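Local coordinates for protein glycosyl hydrolase (Bacteroides ovatus, PDB 3QC2) that is a glycosyl hydrolase-type protein of unknown specific function, probably built as a five-bladed beta-propeller, as in related enzymes, at residues W14-F19 against P253-P258; G63-L68 against T95-E100; G328-K333 against Y337-C342. All coordinates share one frame; numbering follows the deposited sequence.

Contact 1. Residues W14-F19 against P253-P258; sequences WAFGGF and PAIYTP
The five-bladed beta-propeller is probably the fold here, and in it the N-terminal segment W14-F19 lies against one of the antiparallel strand pairs: F16 meets I255 and T257 of strand 247-257, which pairs with strand 260-268. The example illustrates how a single aromatic side chain can span the gap between an irregular segment and a strand. The two backbones stay well apart, with F16 CA 10.2 Å from I255 CA, and the phenyl ring bridges the interval. Its CG stands anti to the carbonyl carbon (chi1 -71°), which sends the ring toward the strand. The far corner then does all the touching: F16 CZ is 4.2 Å from I255 CG2 and equally 4.2 Å from T257 CG2. Both methyl groups approach the ring obliquely, and, coming from residues two apart on the strand, they lie side by side, with I255 CG2 3.9 Å from T257 CG2. V262 of the neighbouring strand also touches F16, W336 meets its ring edge-to-face, and a di(hydroxyethyl)ether molecule, probably from the crystallisation liquor, lies about 4 Å from its side chain. The backbone of the segment is held separately, since F16 O accepts a hydrogen bond from Q287 NE2. Beyond F16 the chain turns through a cis peptide between G17 and G18. In T257 the hydroxyl is kept away from the phenyl ring: OG1 sits between the backbone N and the carbonyl carbon (chi1 72°) and is hydrogen-bonded to G260 O, leaving CG2 to face F16 CZ.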
loop_
_atom_site.group_PDB
_atom_site.type_symbol
_atom_site.label_atom_id
_atom_site.label_comp_id
_atom_site.label_asym_id
_atom_site.label_seq_id
_atom_site.Cartn_x
_atom_site.Cartn_y
_atom_site.Cartn_z
ATOM N N TRP A 14 19.870 7.487 -5.083
ATOM C CA TRP A 14 18.976 7.587 -3.889
ATOM C C TRP A 14 17.805 6.580 -3.897
ATOM O O TRP A 14 17.243 6.270 -2.855
ATOM C CB TRP A 14 18.428 9.016 -3.737
ATOM C CG TRP A 14 17.657 9.512 -4.932
ATOM C CD1 TRP A 14 18.129 10.309 -5.944
ATOM C CD2 TRP A 14 16.285 9.249 -5.238
ATOM N NE1 TRP A 14 17.128 10.555 -6.859
ATOM C CE2 TRP A 14 15.988 9.915 -6.448
ATOM C CE3 TRP A 14 15.274 8.526 -4.607
ATOM C CZ2 TRP A 14 14.729 9.869 -7.031
ATOM C CZ3 TRP A 14 14.032 8.478 -5.190
ATOM C CH2 TRP A 14 13.766 9.144 -6.391
ATOM N N ALA A 15 17.450 6.082 -5.079
ATOM C CA ALA A 15 16.305 5.169 -5.234
ATOM C C ALA A 15 16.611 3.711 -4.863
ATOM O O ALA A 15 17.746 3.282 -4.901
ATOM C CB ALA A 15 15.776 5.241 -6.685
ATOM N N PHE A 16 15.558 2.976 -4.493
ATOM C CA PHE A 16 15.645 1.546 -4.196
ATOM C C PHE A 16 15.462 0.798 -5.502
ATOM O O PHE A 16 14.603 1.172 -6.319
ATOM C CB PHE A 16 14.522 1.104 -3.232
ATOM C CG PHE A 16 14.682 1.611 -1.819
ATOM C CD1 PHE A 16 14.356 2.923 -1.492
ATOM C CD2 PHE A 16 15.131 0.766 -0.808
ATOM C CE1 PHE A 16 14.497 3.391 -0.182
ATOM C CE2 PHE A 16 15.269 1.227 0.501
ATOM C CZ PHE A 16 14.951 2.539 0.812
ATOM N N GLY A 17 16.241 -0.253 -5.710
ATOM C CA GLY A 17 16.101 -1.070 -6.912
ATOM C C GLY A 17 17.412 -1.522 -7.519
ATOM O O GLY A 17 18.465 -1.006 -7.178
ATOM N N GLY A 18 17.352 -2.473 -8.450
ATOM C CA GLY A 18 16.090 -3.069 -8.925
ATOM C C GLY A 18 15.545 -4.196 -8.049
ATOM O O GLY A 18 16.284 -4.835 -7.313
ATOM N N PHE A 19 14.228 -4.407 -8.144
ATOM C CA PHE A 19 13.532 -5.467 -7.430
ATOM C C PHE A 19 13.338 -6.607 -8.408
ATOM O O PHE A 19 12.544 -6.515 -9.342
ATOM C CB PHE A 19 12.195 -4.973 -6.910
ATOM C CG PHE A 19 12.314 -3.963 -5.807
ATOM C CD1 PHE A 19 12.620 -2.646 -6.085
ATOM C CD2 PHE A 19 12.114 -4.332 -4.488
ATOM C CE1 PHE A 19 12.724 -1.704 -5.059
ATOM C CE2 PHE A 19 12.213 -3.400 -3.465
ATOM C CZ PHE A 19 12.519 -2.084 -3.757
ATOM N N PRO A 253 4.995 2.196 3.294
ATOM C CA PRO A 253 5.473 3.254 4.181
ATOM C C PRO A 253 6.717 3.956 3.633
ATOM O O PRO A 253 7.558 3.312 2.997
ATOM C CB PRO A 253 5.807 2.498 5.478
ATOM C CG PRO A 253 4.870 1.380 5.502
ATOM C CD PRO A 253 4.686 0.965 4.047
ATOM N N ALA A 254 6.810 5.269 3.864
ATOM C CA ALA A 254 7.952 6.067 3.403
ATOM C C ALA A 254 9.176 5.743 4.272
ATOM O O ALA A 254 9.027 5.438 5.455
ATOM C CB ALA A 254 7.618 7.555 3.471
ATOM N N ILE A 255 10.376 5.809 3.668
ATOM C CA ILE A 255 11.640 5.478 4.362
ATOM C C ILE A 255 12.637 6.655 4.403
ATOM O O ILE A 255 13.080 7.159 3.364
ATOM C CB ILE A 255 12.391 4.261 3.697
ATOM C CG1 ILE A 255 11.461 3.059 3.509
ATOM C CG2 ILE A 255 13.597 3.858 4.524
ATOM C CD1 ILE A 255 10.475 3.217 2.398
ATOM N N TYR A 256 12.981 7.062 5.626
ATOM C CA TYR A 256 13.962 8.093 5.874
ATOM C C TYR A 256 15.340 7.449 5.720
ATOM O O TYR A 256 15.658 6.479 6.417
ATOM C CB TYR A 256 13.780 8.629 7.310
ATOM C CG TYR A 256 14.777 9.675 7.771
ATOM C CD1 TYR A 256 16.034 9.306 8.229
ATOM C CD2 TYR A 256 14.435 11.029 7.807
ATOM C CE1 TYR A 256 16.966 10.271 8.688
ATOM C CE2 TYR A 256 15.346 11.998 8.259
ATOM C CZ TYR A 256 16.614 11.605 8.699
ATOM O OH TYR A 256 17.522 12.540 9.144
ATOM N N THR A 257 16.141 7.974 4.787
ATOM C CA THR A 257 17.501 7.468 4.533
ATOM C C THR A 257 18.487 8.630 4.606
ATOM O O THR A 257 18.069 9.791 4.729
ATOM C CB THR A 257 17.624 6.823 3.116
ATOM O OG1 THR A 257 17.600 7.854 2.115
ATOM C CG2 THR A 257 16.495 5.809 2.865
ATOM N N PRO A 258 19.804 8.328 4.559
ATOM C CA PRO A 258 20.828 9.386 4.545
ATOM C C PRO A 258 20.690 10.388 3.390
ATOM O O PRO A 258 20.916 11.567 3.598
ATOM C CB PRO A 258 22.141 8.594 4.426
ATOM C CG PRO A 258 21.874 7.347 5.180
ATOM C CD PRO A 258 20.398 7.014 4.899
#

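Contact 2. Residues G63-L68 against T95-E100; sequences GEIVVL and THFQRE
Two residues past F97, whose ring rests on I65 and V67, the guanidinium group of R99 is held by three partners: NH2 forms a salt bridge with E49, NH1 is hydrogen-bonded to S30 O, and NE to the hydroxyl of Y69. These bonds fix the short strand 98-99 at one end of the segment, while H96 O, bonded to S91 OG, ties down the other. Between the two anchors F97 makes the apolar contact. The F97 ring leaves on the side of the backbone N (chi1 -73°) and extends toward strand 64-72, and the CE2-CZ side leads. V67 meets it most closely, F97 CE2 lying 3.4 Å from V67 CG2 and F97 CZ 3.7 Å from the same methyl; the two side chains cross at about a right angle. The sheet is a four-stranded antiparallel one, as expected of a propeller blade, and strand 84-91 runs between the two partners. F97 therefore reaches past a whole strand, touching S91 on the way, to meet residues that are themselves backbone-bonded to that middle strand, I65 to S91 and V67 to A89. I65 adds a looser contact, with its CG2 4.2 Å from F97 CE2, and I65 O approaches the ring obliquely, 3.9 Å from F97 CE2. V67 also packs on P56 and A58 of strand 52-61.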
loop_
_atom_site.group_PDB
_atom_site.type_symbol
_atom_site.label_atom_id
_atom_site.label_comp_id
_atom_site.label_asym_id
_atom_site.label_seq_id
_atom_site.Cartn_x
_atom_site.Cartn_y
_atom_site.Cartn_z
ATOM N N GLY A 63 10.842 -12.619 13.825
ATOM C CA GLY A 63 11.829 -13.125 12.855
ATOM C C GLY A 63 11.218 -13.681 11.559
ATOM O O GLY A 63 11.868 -14.436 10.843
ATOM N N GLU A 64 9.969 -13.296 11.268
ATOM C CA GLU A 64 9.258 -13.755 10.059
ATOM C C GLU A 64 8.557 -12.616 9.383
ATOM O O GLU A 64 8.203 -11.630 10.026
ATOM C CB GLU A 64 8.213 -14.806 10.427
ATOM C CG GLU A 64 8.784 -16.117 10.910
ATOM C CD GLU A 64 7.701 -17.153 11.230
ATOM O OE1 GLU A 64 6.506 -16.765 11.345
ATOM O OE2 GLU A 64 8.044 -18.350 11.383
ATOM N N ILE A 65 8.345 -12.750 8.079
ATOM C CA ILE A 65 7.610 -11.754 7.318
ATOM C C ILE A 65 6.127 -12.100 7.357
ATOM O O ILE A 65 5.743 -13.196 6.966
ATOM C CB ILE A 65 8.054 -11.712 5.852
ATOM C CG1 ILE A 65 9.491 -11.204 5.744
ATOM C CG2 ILE A 65 7.083 -10.818 5.018
ATOM C CD1 ILE A 65 10.025 -11.166 4.334
ATOM N N VAL A 66 5.302 -11.171 7.846
ATOM C CA VAL A 66 3.847 -11.359 7.889
ATOM C C VAL A 66 3.194 -10.459 6.846
ATOM O O VAL A 66 3.542 -9.281 6.717
ATOM C CB VAL A 66 3.258 -11.034 9.275
ATOM C CG1 VAL A 66 1.739 -10.968 9.221
ATOM C CG2 VAL A 66 3.712 -12.064 10.311
ATOM N N VAL A 67 2.266 -11.024 6.095
ATOM C CA VAL A 67 1.535 -10.293 5.104
ATOM C C VAL A 67 0.044 -10.347 5.408
ATOM O O VAL A 67 -0.480 -11.396 5.757
ATOM C CB VAL A 67 1.780 -10.869 3.665
ATOM C CG1 VAL A 67 0.656 -10.472 2.713
ATOM C CG2 VAL A 67 3.155 -10.430 3.125
ATOM N N LEU A 68 -0.610 -9.191 5.329
ATOM C CA LEU A 68 -2.061 -9.112 5.406
ATOM C C LEU A 68 -2.515 -8.734 4.013
ATOM O O LEU A 68 -2.160 -7.664 3.509
ATOM C CB LEU A 68 -2.564 -8.106 6.433
ATOM C CG LEU A 68 -2.705 -8.654 7.861
ATOM C CD1 LEU A 68 -1.380 -8.954 8.447
ATOM C CD2 LEU A 68 -3.456 -7.649 8.713
ATOM N N THR A 95 9.248 -15.488 0.338
ATOM C CA THR A 95 8.727 -15.955 -0.957
ATOM C C THR A 95 7.658 -17.073 -0.861
ATOM O O THR A 95 6.866 -17.241 -1.781
ATOM C CB THR A 95 9.876 -16.451 -1.844
ATOM O OG1 THR A 95 10.593 -17.494 -1.167
ATOM C CG2 THR A 95 10.832 -15.305 -2.163
ATOM N N HIS A 96 7.663 -17.831 0.235
ATOM C CA HIS A 96 6.687 -18.895 0.452
ATOM C C HIS A 96 5.891 -18.572 1.713
ATOM O O HIS A 96 6.466 -18.446 2.809
ATOM C CB HIS A 96 7.379 -20.236 0.583
ATOM C CG HIS A 96 8.225 -20.587 -0.596
ATOM N ND1 HIS A 96 9.587 -20.402 -0.614
ATOM C CD2 HIS A 96 7.898 -21.085 -1.809
ATOM C CE1 HIS A 96 10.066 -20.789 -1.781
ATOM N NE2 HIS A 96 9.061 -21.209 -2.524
ATOM N N PHE A 97 4.571 -18.448 1.559
ATOM C CA PHE A 97 3.695 -18.061 2.666
ATOM C C PHE A 97 2.763 -19.152 3.161
ATOM O O PHE A 97 2.343 -20.034 2.399
ATOM C CB PHE A 97 2.895 -16.819 2.268
ATOM C CG PHE A 97 3.714 -15.586 2.229
ATOM C CD1 PHE A 97 4.556 -15.323 1.141
ATOM C CD2 PHE A 97 3.688 -14.691 3.285
ATOM C CE1 PHE A 97 5.338 -14.182 1.109
ATOM C CE2 PHE A 97 4.465 -13.547 3.264
ATOM C CZ PHE A 97 5.292 -13.286 2.166
ATOM N N GLN A 98 2.457 -19.066 4.465
ATOM C CA GLN A 98 1.581 -19.995 5.172
ATOM C C GLN A 98 0.348 -19.199 5.637
ATOM O O GLN A 98 0.413 -18.418 6.591
ATOM C CB GLN A 98 2.325 -20.596 6.351
ATOM C CG GLN A 98 3.645 -21.291 5.944
ATOM C CD GLN A 98 4.415 -21.859 7.115
ATOM O OE1 GLN A 98 3.928 -22.724 7.836
ATOM N NE2 GLN A 98 5.652 -21.401 7.283
ATOM N N ARG A 99 -0.767 -19.418 4.963
ATOM C CA ARG A 99 -1.994 -18.642 5.196
ATOM C C ARG A 99 -2.950 -19.252 6.176
ATOM O O ARG A 99 -3.026 -20.468 6.307
ATOM C CB ARG A 99 -2.721 -18.490 3.859
ATOM C CG ARG A 99 -1.878 -17.819 2.781
ATOM C CD ARG A 99 -2.368 -18.143 1.381
ATOM N NE ARG A 99 -3.734 -17.681 1.107
ATOM C CZ ARG A 99 -4.317 -17.720 -0.100
ATOM N NH1 ARG A 99 -3.654 -18.197 -1.156
ATOM N NH2 ARG A 99 -5.557 -17.273 -0.255
ATOM N N GLU A 100 -3.691 -18.397 6.877
ATOM C CA GLU A 100 -4.758 -18.862 7.767
ATOM C C GLU A 100 -5.973 -19.003 6.883
ATOM O O GLU A 100 -6.094 -18.302 5.874
ATOM C CB GLU A 100 -5.034 -17.878 8.904
ATOM C CG GLU A 100 -3.866 -17.667 9.881
ATOM C CD GLU A 100 -3.497 -18.923 10.709
ATOM O OE1 GLU A 100 -4.290 -19.913 10.733
ATOM O OE2 GLU A 100 -2.411 -18.903 11.354
#

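Contact 3. Residues G328-K333 against Y337-C342; sequences GMVYFK and YLYYGC
Segments 328-332 and 337-342 run antiparallel as parts of the hairpin of strands 324-332 and 335-342, their axes 4.6 Å apart at closest and their directions 168° from each other. G328 with Y339 and V330 with Y337 are hydrogen-bonded pairs, each bonded both ways; the shortest link runs from Y339 N to G328 O at 2.7 Å and is nearly straight, although the donor sits above the carbonyl plane. M329, modelled as selenomethionine, and L338 form the non-hydrogen-bonded pair between them, where M329 CA approaches Y337 O to 3.2 Å in a CA-H...O contact. L338, with CG anti to the backbone N (chi1 -175°), brings CD1 within 3.4 Å of G328 O. On the other face V330, Y337 and Y339 line up: V330 CG2 lies 4.3 Å from Y339 CE2, while the Y337 ring edge faces the carbonyl ending strand 328-332, CE1 lying 3.4 Å from F332 O. Y337 OH is hydrogen-bonded to a water O at 2.8 Å, and that water donates to K333 O; Y339 OH instead bonds G94 O. Each phenol oxygen thus has a polar partner, while the rings pack against side chains and, at the Y337 edge, backbone carbonyls, consistent with tyrosines on a buried face.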
loop_
_atom_site.group_PDB
_atom_site.type_symbol
_atom_site.label_atom_id
_atom_site.label_comp_id
_atom_site.label_asym_id
_atom_site.label_seq_id
_atom_site.Cartn_x
_atom_site.Cartn_y
_atom_site.Cartn_z
ATOM N N GLY A 328 3.395 -3.276 0.194
ATOM C CA GLY A 328 4.107 -3.885 1.341
ATOM C C GLY A 328 5.593 -3.935 1.070
ATOM O O GLY A 328 6.022 -4.124 -0.087
HETATM N N MSE A 329 6.396 -3.802 2.123
HETATM C CA MSE A 329 7.842 -3.768 1.970
HETATM C C MSE A 329 8.533 -4.122 3.294
HETATM O O MSE A 329 8.225 -3.539 4.330
HETATM C CB MSE A 329 8.232 -2.371 1.503
HETATM C CG MSE A 329 9.627 -2.204 1.031
HETATM SE SE MSE A 329 9.831 -0.425 0.199
HETATM C CE MSE A 329 11.748 -0.512 -0.094
ATOM N N VAL A 330 9.464 -5.076 3.253
ATOM C CA VAL A 330 10.142 -5.525 4.463
ATOM C C VAL A 330 11.643 -5.712 4.266
ATOM O O VAL A 330 12.075 -6.334 3.306
ATOM C CB VAL A 330 9.563 -6.890 4.968
ATOM C CG1 VAL A 330 10.130 -7.225 6.331
ATOM C CG2 VAL A 330 8.021 -6.864 5.036
ATOM N N TYR A 331 12.431 -5.161 5.188
ATOM C CA TYR A 331 13.875 -5.348 5.180
ATOM C C TYR A 331 14.094 -6.614 5.981
ATOM O O TYR A 331 13.890 -6.634 7.198
ATOM C CB TYR A 331 14.583 -4.157 5.807
ATOM C CG TYR A 331 16.090 -4.217 5.721
ATOM C CD1 TYR A 331 16.727 -4.336 4.491
ATOM C CD2 TYR A 331 16.886 -4.093 6.865
ATOM C CE1 TYR A 331 18.110 -4.372 4.401
ATOM C CE2 TYR A 331 18.265 -4.118 6.781
ATOM C CZ TYR A 331 18.872 -4.258 5.547
ATOM O OH TYR A 331 20.242 -4.293 5.448
ATOM N N PHE A 332 14.498 -7.676 5.295
ATOM C CA PHE A 332 14.622 -8.990 5.911
ATOM C C PHE A 332 15.869 -9.682 5.421
ATOM O O PHE A 332 16.071 -9.821 4.224
ATOM C CB PHE A 332 13.364 -9.801 5.550
ATOM C CG PHE A 332 13.274 -11.153 6.216
ATOM C CD1 PHE A 332 13.000 -11.258 7.591
ATOM C CD2 PHE A 332 13.401 -12.323 5.467
ATOM C CE1 PHE A 332 12.893 -12.499 8.200
ATOM C CE2 PHE A 332 13.291 -13.584 6.079
ATOM C CZ PHE A 332 13.036 -13.669 7.439
ATOM N N LYS A 333 16.712 -10.112 6.363
ATOM C CA LYS A 333 17.970 -10.795 6.042
ATOM C C LYS A 333 18.806 -9.997 5.035
ATOM O O LYS A 333 19.246 -10.525 4.018
ATOM C CB LYS A 333 17.696 -12.223 5.542
ATOM C CG LYS A 333 17.147 -13.145 6.641
ATOM C CD LYS A 333 16.899 -14.558 6.133
ATOM C CE LYS A 333 16.657 -15.538 7.309
ATOM N NZ LYS A 333 16.355 -16.948 6.843
ATOM N N TYR A 337 12.174 -6.823 0.462
ATOM C CA TYR A 337 11.097 -7.593 -0.142
ATOM C C TYR A 337 9.897 -6.688 -0.432
ATOM O O TYR A 337 9.285 -6.149 0.485
ATOM C CB TYR A 337 10.710 -8.745 0.795
ATOM C CG TYR A 337 11.800 -9.783 0.881
ATOM C CD1 TYR A 337 12.970 -9.538 1.603
ATOM C CD2 TYR A 337 11.684 -10.993 0.217
ATOM C CE1 TYR A 337 13.975 -10.475 1.663
ATOM C CE2 TYR A 337 12.692 -11.940 0.276
ATOM C CZ TYR A 337 13.833 -11.675 1.003
ATOM O OH TYR A 337 14.831 -12.608 1.063
ATOM N N LEU A 338 9.583 -6.520 -1.717
ATOM C CA LEU A 338 8.469 -5.664 -2.149
ATOM C C LEU A 338 7.265 -6.517 -2.476
ATOM O O LEU A 338 7.344 -7.400 -3.335
ATOM C CB LEU A 338 8.875 -4.857 -3.389
ATOM C CG LEU A 338 7.876 -3.824 -3.908
ATOM C CD1 LEU A 338 7.592 -2.767 -2.833
ATOM C CD2 LEU A 338 8.389 -3.177 -5.162
ATOM N N TYR A 339 6.149 -6.256 -1.792
ATOM C CA TYR A 339 4.909 -7.008 -2.000
ATOM C C TYR A 339 3.903 -6.129 -2.680
ATOM O O TYR A 339 3.686 -4.999 -2.265
ATOM C CB TYR A 339 4.387 -7.557 -0.678
ATOM C CG TYR A 339 5.344 -8.526 -0.095
ATOM C CD1 TYR A 339 5.362 -9.851 -0.514
ATOM C CD2 TYR A 339 6.281 -8.121 0.837
ATOM C CE1 TYR A 339 6.284 -10.752 0.006
ATOM C CE2 TYR A 339 7.195 -9.005 1.365
ATOM C CZ TYR A 339 7.200 -10.314 0.951
ATOM O OH TYR A 339 8.121 -11.181 1.490
ATOM N N TYR A 340 3.272 -6.664 -3.727
ATOM C CA TYR A 340 2.352 -5.887 -4.549
ATOM C C TYR A 340 1.185 -6.689 -5.102
ATOM O O TYR A 340 1.233 -7.911 -5.172
ATOM C CB TYR A 340 3.129 -5.271 -5.723
ATOM C CG TYR A 340 3.836 -6.288 -6.601
ATOM C CD1 TYR A 340 5.058 -6.853 -6.208
ATOM C CD2 TYR A 340 3.300 -6.675 -7.822
ATOM C CE1 TYR A 340 5.725 -7.798 -7.019
ATOM C CE2 TYR A 340 3.960 -7.614 -8.644
ATOM C CZ TYR A 340 5.174 -8.167 -8.227
ATOM O OH TYR A 340 5.824 -9.085 -9.032
ATOM N N GLY A 341 0.137 -5.969 -5.500
ATOM C CA GLY A 341 -1.046 -6.572 -6.093
ATOM C C GLY A 341 -0.838 -6.757 -7.587
ATOM O O GLY A 341 -0.289 -5.881 -8.244
ATOM N N CYS A 342 -1.296 -7.895 -8.110
ATOM C CA CYS A 342 -1.156 -8.248 -9.523
ATOM C C CYS A 342 -2.499 -8.335 -10.197
ATOM O O CYS A 342 -3.307 -9.216 -9.868
ATOM C CB CYS A 342 -0.472 -9.605 -9.653
ATOM S SG CYS A 342 1.112 -9.667 -8.937
HETATM O O HOH W 1 17.394 -12.121 2.175
#

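Contact 3 stands roughly midway in a chain of packing, its centre 12 Å from that of contact 1 and 11 Å from that of contact 2, while contacts 1 and 2 are 22 Å apart and do not touch. F16 and F19 pack on M329 and L338 on one face of the hairpin; on its other face I65 and F97 meet Y339, and I65 also meets F332. Three different sheets are involved. In sequence, both halves of contact 2 fall between the halves of contact 1, and contact 3 follows them all. Strands from near the C-terminus therefore pack between the N-terminal segment and a sheet formed early in the chain, probably one blade, an arrangement consistent with closure of a propeller ring.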